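PDB 5K34: ankyrin-repeat protein B from Legionella pneumophila, which is an F-box effector that hijacks the host ubiquitin-proteasome system, its ankyrin domain, the part in this structure, probably serving to bind partner proteins. Local coordinates for residues A[100-103]-A[104-107]. Residues are numbered along the deposited sequence; the frame is centred on the assembly and turned at random.
Sequences KKQI and RALI
Arg104 reaches back along helix 97-112 beside Lys100, four residues earlier, and the two long side chains run the same way. Followed outward, Arg104 starts against backbone: its CB sits 3.4 Å from Lys100 O and its CG 3.5 Å from the same oxygen, which already accepts a bond from Arg104 N at 2.9 Å. The chain then stays extended from CG to NE, carrying the guanidinium alongside the Lys100 chain, where NH1 lies 3.9 Å from both CB and CE of Lys100. CE approaches that flat group obliquely. One turn of the same helix also pairs Ile103 with Ile107. Their side chains lie alongside each other, Ile103 CG2 meeting Ile107 CD1 at 3.8 Å, while the Ile107 N-H bonds to Ile103 O nearly straight, at 169°. With CG1 beside its backbone N (chi1 -65°), Ile107 also lays that methylene 3.3 Å from Ile103 O. These isoleucines are buried against Gln89 and Leu86 of helix 82-91; the more exposed basic pair borders that packing, both touching Leu90. Lys100 NZ and Arg104 NH2, 4.9 Å apart, would probably repel mildly, so the pair meets through Lys100 methylenes and Arg104 NH1, without contact between charged ends.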
# COMPACT_ATOMS: atom_id res chain seq x y z
N LYS A 100 -13.19 -7.89 5.36
CA LYS A 100 -13.72 -6.64 5.80
C LYS A 100 -13.23 -6.25 7.20
O LYS A 100 -13.03 -5.08 7.49
CB LYS A 100 -15.25 -6.67 5.75
CG LYS A 100 -15.75 -6.56 4.31
CD LYS A 100 -17.23 -6.90 4.19
CE LYS A 100 -18.11 -5.95 4.90
NZ LYS A 100 -19.44 -6.20 4.28
N LYS A 101 -13.04 -7.25 8.09
CA LYS A 101 -12.50 -6.94 9.44
C LYS A 101 -11.07 -6.38 9.34
O LYS A 101 -10.68 -5.44 10.01
CB LYS A 101 -12.48 -8.25 10.25
CG LYS A 101 -13.87 -8.60 10.74
CD LYS A 101 -14.35 -7.53 11.71
CE LYS A 101 -15.51 -7.92 12.64
NZ LYS A 101 -15.70 -6.79 13.60
N GLN A 102 -10.31 -6.97 8.46
CA GLN A 102 -8.93 -6.46 8.22
C GLN A 102 -8.91 -5.07 7.60
O GLN A 102 -8.07 -4.20 7.97
CB GLN A 102 -8.10 -7.39 7.37
CG GLN A 102 -6.71 -6.81 7.22
CD GLN A 102 -6.00 -6.53 8.55
OE1 GLN A 102 -5.72 -5.34 9.01
NE2 GLN A 102 -5.66 -7.65 9.17
N ILE A 103 -9.88 -4.83 6.70
CA ILE A 103 -10.00 -3.54 6.05
C ILE A 103 -10.37 -2.47 7.07
O ILE A 103 -9.74 -1.40 7.14
CB ILE A 103 -11.04 -3.62 4.91
CG1 ILE A 103 -10.50 -4.45 3.77
CG2 ILE A 103 -11.43 -2.23 4.44
CD1 ILE A 103 -11.61 -4.99 2.83
N ARG A 104 -11.36 -2.79 7.89
CA ARG A 104 -11.78 -1.88 8.91
C ARG A 104 -10.67 -1.52 9.88
O ARG A 104 -10.50 -0.36 10.29
CB ARG A 104 -13.00 -2.49 9.63
CG ARG A 104 -14.35 -2.22 9.00
CD ARG A 104 -15.59 -2.57 9.89
NE ARG A 104 -16.86 -2.34 9.14
CZ ARG A 104 -17.55 -3.24 8.43
NH1 ARG A 104 -17.16 -4.50 8.39
NH2 ARG A 104 -18.67 -2.88 7.78
N ALA A 105 -9.89 -2.52 10.29
CA ALA A 105 -8.78 -2.29 11.22
C ALA A 105 -7.72 -1.37 10.59
O ALA A 105 -7.16 -0.51 11.30
CB ALA A 105 -8.18 -3.62 11.63
N LEU A 106 -7.44 -1.55 9.30
CA LEU A 106 -6.47 -0.68 8.61
C LEU A 106 -7.03 0.75 8.47
O LEU A 106 -6.25 1.70 8.71
CB LEU A 106 -6.10 -1.26 7.24
CG LEU A 106 -5.11 -2.38 7.24
CD1 LEU A 106 -5.15 -3.20 5.97
CD2 LEU A 106 -3.69 -1.83 7.45
N ILE A 107 -8.29 0.91 8.13
CA ILE A 107 -8.88 2.24 8.08
C ILE A 107 -8.77 2.93 9.41
O ILE A 107 -8.35 4.09 9.51
CB ILE A 107 -10.35 2.21 7.62
CG1 ILE A 107 -10.44 1.72 6.16
CG2 ILE A 107 -10.99 3.59 7.78
CD1 ILE A 107 -11.83 1.30 5.76